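Local coordinates for protein tRNA dimethylallyltransferase (Bacillus halodurans, PDB 3EXA) that probably transfers a dimethylallyl group from dimethylallyl diphosphate to the adenine at position 37 of tRNAs that read codons beginning with uridine, at residues R273-F278 with V284-M289; E3-I8 with N106-Q111. All blocks are in the same frame, centred on the assembly; numbering follows the deposited sequence.

Contact 1: residues R273-F278 with V284-M289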
# COMPACT_ATOMS: atom_id res chain seq x y z
N ARG A 273 -13.04 20.23 23.29
CA ARG A 273 -13.03 19.19 22.28
C ARG A 273 -12.71 17.83 22.88
O ARG A 273 -13.23 16.82 22.43
CB ARG A 273 -12.02 19.53 21.19
CG ARG A 273 -12.68 20.04 19.93
CD ARG A 273 -11.79 20.97 19.12
NE ARG A 273 -12.56 21.53 18.01
CZ ARG A 273 -13.70 22.20 18.15
NH1 ARG A 273 -14.33 22.67 17.09
NH2 ARG A 273 -14.20 22.42 19.36
N GLN A 274 -11.86 17.81 23.89
CA GLN A 274 -11.51 16.55 24.52
C GLN A 274 -12.72 15.98 25.27
O GLN A 274 -12.94 14.77 25.28
CB GLN A 274 -10.32 16.74 25.46
CG GLN A 274 -9.00 16.86 24.71
CD GLN A 274 -8.48 15.51 24.24
OE1 GLN A 274 -8.05 14.69 25.06
NE2 GLN A 274 -8.52 15.27 22.93
N LEU A 275 -13.50 16.86 25.89
CA LEU A 275 -14.69 16.46 26.63
C LEU A 275 -15.74 15.92 25.67
O LEU A 275 -16.36 14.89 25.93
CB LEU A 275 -15.25 17.66 27.40
CG LEU A 275 -14.90 17.73 28.89
CD1 LEU A 275 -15.08 19.14 29.42
CD2 LEU A 275 -15.81 16.76 29.64
N THR A 276 -15.93 16.61 24.55
CA THR A 276 -16.90 16.18 23.55
C THR A 276 -16.56 14.78 23.06
O THR A 276 -17.43 13.92 22.97
CB THR A 276 -16.94 17.18 22.37
OG1 THR A 276 -17.71 18.33 22.77
CG2 THR A 276 -17.58 16.54 21.15
N TRP A 277 -15.29 14.55 22.76
CA TRP A 277 -14.89 13.24 22.30
C TRP A 277 -15.20 12.15 23.32
O TRP A 277 -15.78 11.13 22.96
CB TRP A 277 -13.41 13.22 21.97
CG TRP A 277 -12.97 11.92 21.42
CD1 TRP A 277 -11.84 11.24 21.74
CD2 TRP A 277 -13.63 11.15 20.40
NE1 TRP A 277 -11.75 10.09 20.99
CE2 TRP A 277 -12.84 10.00 20.17
CE3 TRP A 277 -14.83 11.31 19.67
CZ2 TRP A 277 -13.19 9.03 19.22
CZ3 TRP A 277 -15.18 10.34 18.73
CH2 TRP A 277 -14.36 9.21 18.53
N PHE A 278 -14.82 12.34 24.58
CA PHE A 278 -15.08 11.30 25.57
C PHE A 278 -16.55 11.16 25.94
O PHE A 278 -17.02 10.06 26.23
CB PHE A 278 -14.23 11.53 26.82
CG PHE A 278 -12.78 11.28 26.59
CD1 PHE A 278 -11.84 12.27 26.83
CD2 PHE A 278 -12.35 10.06 26.06
CE1 PHE A 278 -10.49 12.07 26.53
CE2 PHE A 278 -11.00 9.85 25.75
CZ PHE A 278 -10.07 10.85 25.98
N VAL A 284 -18.43 5.12 29.56
CA VAL A 284 -17.60 6.05 30.32
C VAL A 284 -18.42 6.64 31.47
O VAL A 284 -19.33 7.45 31.26
CB VAL A 284 -17.08 7.21 29.44
CG1 VAL A 284 -16.25 8.17 30.28
CG2 VAL A 284 -16.24 6.66 28.29
N THR A 285 -18.11 6.21 32.68
CA THR A 285 -18.80 6.67 33.87
C THR A 285 -18.17 7.99 34.30
O THR A 285 -16.97 8.06 34.58
CB THR A 285 -18.69 5.60 34.96
OG1 THR A 285 -19.14 4.36 34.41
CG2 THR A 285 -19.54 5.96 36.17
N TRP A 286 -18.97 9.05 34.35
CA TRP A 286 -18.41 10.34 34.71
C TRP A 286 -18.53 10.71 36.17
O TRP A 286 -19.37 10.20 36.91
CB TRP A 286 -19.02 11.44 33.84
CG TRP A 286 -18.67 11.33 32.39
CD1 TRP A 286 -19.32 10.58 31.44
CD2 TRP A 286 -17.59 11.97 31.71
NE1 TRP A 286 -18.71 10.73 30.22
CE2 TRP A 286 -17.64 11.58 30.36
CE3 TRP A 286 -16.57 12.85 32.12
CZ2 TRP A 286 -16.71 12.02 29.41
CZ3 TRP A 286 -15.65 13.30 31.17
CH2 TRP A 286 -15.73 12.88 29.84
N PHE A 287 -17.65 11.61 36.58
CA PHE A 287 -17.65 12.09 37.94
C PHE A 287 -17.38 13.56 37.89
O PHE A 287 -16.48 14.02 37.17
CB PHE A 287 -16.58 11.38 38.77
CG PHE A 287 -16.92 9.95 39.10
CD1 PHE A 287 -16.67 8.92 38.20
CD2 PHE A 287 -17.49 9.63 40.34
CE1 PHE A 287 -16.97 7.59 38.52
CE2 PHE A 287 -17.79 8.31 40.66
CZ PHE A 287 -17.54 7.29 39.76
N ASP A 288 -18.17 14.32 38.65
CA ASP A 288 -18.02 15.76 38.70
C ASP A 288 -17.02 16.12 39.80
O ASP A 288 -17.20 15.75 40.95
CB ASP A 288 -19.38 16.40 38.98
CG ASP A 288 -19.38 17.89 38.72
OD1 ASP A 288 -20.49 18.44 38.60
OD2 ASP A 288 -18.29 18.50 38.64
N MSE A 289 -15.98 16.85 39.42
CA MSE A 289 -14.95 17.25 40.35
C MSE A 289 -15.09 18.71 40.76
O MSE A 289 -14.19 19.27 41.39
CB MSE A 289 -13.56 17.04 39.73
CG MSE A 289 -13.33 15.63 39.21
SE MSE A 289 -13.67 14.29 40.57
CE MSE A 289 -11.87 14.20 41.31
O HOH W 1 -19.56 9.57 27.77

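Contact 2: residues E3-I8 with N106-Q111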
# COMPACT_ATOMS: atom_id res chain seq x y z
N GLU A 3 -7.41 -9.50 30.42
CA GLU A 3 -6.53 -8.58 31.13
C GLU A 3 -7.37 -7.37 31.54
O GLU A 3 -8.16 -6.86 30.74
CB GLU A 3 -5.39 -8.09 30.22
CG GLU A 3 -4.21 -9.03 30.06
CD GLU A 3 -3.18 -8.50 29.07
OE1 GLU A 3 -2.91 -7.27 29.08
OE2 GLU A 3 -2.62 -9.29 28.29
N LYS A 4 -7.19 -6.92 32.77
CA LYS A 4 -7.92 -5.78 33.32
C LYS A 4 -7.21 -4.46 33.01
O LYS A 4 -5.99 -4.37 33.10
CB LYS A 4 -8.05 -5.92 34.84
CG LYS A 4 -8.87 -7.10 35.29
CD LYS A 4 -8.89 -7.18 36.81
CE LYS A 4 -9.63 -8.42 37.28
NZ LYS A 4 -9.53 -8.61 38.76
N LEU A 5 -7.99 -3.44 32.67
CA LEU A 5 -7.44 -2.13 32.35
C LEU A 5 -8.34 -0.99 32.79
O LEU A 5 -9.50 -0.91 32.38
CB LEU A 5 -7.20 -2.02 30.85
CG LEU A 5 -6.82 -0.66 30.30
CD1 LEU A 5 -5.62 -0.08 31.04
CD2 LEU A 5 -6.51 -0.82 28.82
N VAL A 6 -7.81 -0.10 33.63
CA VAL A 6 -8.58 1.04 34.09
C VAL A 6 -8.16 2.27 33.29
O VAL A 6 -6.97 2.54 33.14
CB VAL A 6 -8.33 1.35 35.59
CG1 VAL A 6 -9.12 2.59 36.00
CG2 VAL A 6 -8.74 0.15 36.46
N ALA A 7 -9.14 3.01 32.75
CA ALA A 7 -8.82 4.22 31.99
C ALA A 7 -9.44 5.43 32.67
O ALA A 7 -10.60 5.40 33.06
CB ALA A 7 -9.32 4.10 30.56
N ILE A 8 -8.64 6.48 32.83
CA ILE A 8 -9.10 7.72 33.43
C ILE A 8 -8.91 8.78 32.36
O ILE A 8 -7.79 9.14 32.01
CB ILE A 8 -8.27 8.10 34.67
CG1 ILE A 8 -8.33 6.97 35.69
CG2 ILE A 8 -8.81 9.39 35.29
CD1 ILE A 8 -7.46 7.20 36.90
N ASN A 106 -8.30 5.24 22.42
CA ASN A 106 -9.14 4.32 21.66
C ASN A 106 -8.34 3.28 20.92
O ASN A 106 -8.79 2.14 20.77
CB ASN A 106 -10.01 5.06 20.66
CG ASN A 106 -11.13 5.80 21.32
OD1 ASN A 106 -11.34 5.67 22.52
ND2 ASN A 106 -11.86 6.58 20.54
N ALA A 107 -7.16 3.65 20.45
CA ALA A 107 -6.33 2.71 19.73
C ALA A 107 -5.86 1.58 20.63
O ALA A 107 -5.67 0.45 20.17
CB ALA A 107 -5.14 3.43 19.12
N VAL A 108 -5.67 1.87 21.91
CA VAL A 108 -5.21 0.88 22.88
C VAL A 108 -6.34 0.01 23.41
O VAL A 108 -6.21 -1.21 23.50
CB VAL A 108 -4.54 1.55 24.09
CG1 VAL A 108 -4.38 0.55 25.22
CG2 VAL A 108 -3.20 2.13 23.68
N ILE A 109 -7.46 0.63 23.75
CA ILE A 109 -8.56 -0.12 24.30
C ILE A 109 -9.31 -0.93 23.26
O ILE A 109 -10.14 -1.76 23.62
CB ILE A 109 -9.57 0.79 25.01
CG1 ILE A 109 -10.27 1.71 24.00
CG2 ILE A 109 -8.87 1.61 26.07
CD1 ILE A 109 -11.41 2.50 24.63
N HIS A 110 -9.02 -0.71 21.98
CA HIS A 110 -9.69 -1.44 20.92
C HIS A 110 -8.73 -2.28 20.10
O HIS A 110 -9.15 -3.06 19.25
CB HIS A 110 -10.45 -0.48 20.00
CG HIS A 110 -11.65 0.14 20.63
ND1 HIS A 110 -11.84 1.50 20.70
CD2 HIS A 110 -12.75 -0.42 21.20
CE1 HIS A 110 -12.99 1.76 21.29
NE2 HIS A 110 -13.57 0.61 21.61
N GLN A 111 -7.43 -2.12 20.35
CA GLN A 111 -6.43 -2.88 19.61
C GLN A 111 -6.62 -2.74 18.10
O GLN A 111 -6.57 -3.74 17.37
CB GLN A 111 -6.51 -4.37 19.98
CG GLN A 111 -6.00 -4.69 21.36
CD GLN A 111 -4.57 -4.23 21.56
OE1 GLN A 111 -4.31 -3.04 21.76
NE2 GLN A 111 -3.64 -5.16 21.50

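Contact 1: residues R273-F278 with V284-M289
L275 is the first residue of the helical segment to meet the strand, laying one methyl of its isobutyl group against the far rim of the W286 indole. Its CD2 lies 3.8 Å from CZ3 of W286 and nearly as close to CH2, approaching at a slant, and the same side chain rests on P11, in the predicted ATP-binding loop. A branched aliphatic residue suits a place between an aromatic rim and a proline. One turn later the backbone C of F278 lies at the edge of the same six-membered ring, in its plane, while CB of F278 stands somewhat off that plane, 3.6 Å from W286 CZ2. The phenyl ring itself leads away, since CG sits beside the backbone N (chi1 -70°), and the contact is made by the root of the side chain. A water in the indole plane lies 2.8 Å from W286 NE1, giving the N-H at the ring edge an acceptor, and 3.0 Å from F278 O, to which it probably donates. V284 CG1 sits 3.5 Å above the W286 ring, offset toward its rim. The flat indole thus offers a rim to L275, an edge to F278, a face to V284 and an N-H to the water. Residues 272-279 probably touch substrate tRNA, as in related enzymes. Over these short segments the helix and strand axes come within 11.5 Å, their N-to-C directions 134° apart. Strand 284-288 is the outermost rung beside strand 191-198, whose M194 touches F278 and V284 and whose T198 touches L275 and W286; helix 294-317 packs against T285 and F287.

Contact 2: residues E3-I8 with N106-Q111
L5 reaches from its strand to the helix with a single methyl, CD2, which meets two neighbouring residues at once: V108 CG1 and I109 CG2 each lie 4.4 Å from it. The distances describe light van der Waals packing with no polar bond across, and leucine, with its branch at the end of the chain, is well suited to bridge the 8.4 Å between the CA atoms of L5 and I109. On the other side, the beta-branched methyls of valine and isoleucine give the helix a compact apolar surface for L5 CD2. The CG of L5 stands opposite the backbone N (chi1 171°), which carries the branch out from the strand. A7, two residues on, also points its small methyl toward the helix but stays further off. Strand 4-9 is a central rung of the parallel sheet of a P-loop NTPase fold, and it runs directly into the Walker A loop, whose residues G10 to T17 are predicted to bind ATP. Around this core F77 of helix 74-90 packs against V108, L192 against I109 and Y190 against L5, while backbone hydrogen bonds pair L5 with N191 and V193, and V6 with P95 and L97. Near its C-terminal end the helix is tied by a hydrogen bond between I109 O and S188 OG. Separately, the imidazole of H110 turns back to N106 O through a weak bond from ND1 of H110 (3.1 Å, 124° at the hydrogen). I109 CG1 lies 3.7 Å above one face of that imidazole, and Q111 leaves the helix with positive phi. Farther out, N106 packs on Y159 of the second subunit.

How the contacts relate
From the N terminus, strand 4-9 sets down a central rung of the sheet, and contact 2 closes a loop of 97 residues when helix 102-110 comes back to cover it. Only much later, after strand 191-198 has been added beside that rung, does contact 1 close a short five-residue connection between helix 256-279 and edge strand 284-288. The two loops are in series, neither nesting nor crossing. Their centres lie about 16 Å apart, and they meet where W277 CZ2 packs 3.1 Å from N106 ND2. Contact 2 thus ties a helix to the sheet interior, contact 1 a helix to its edge.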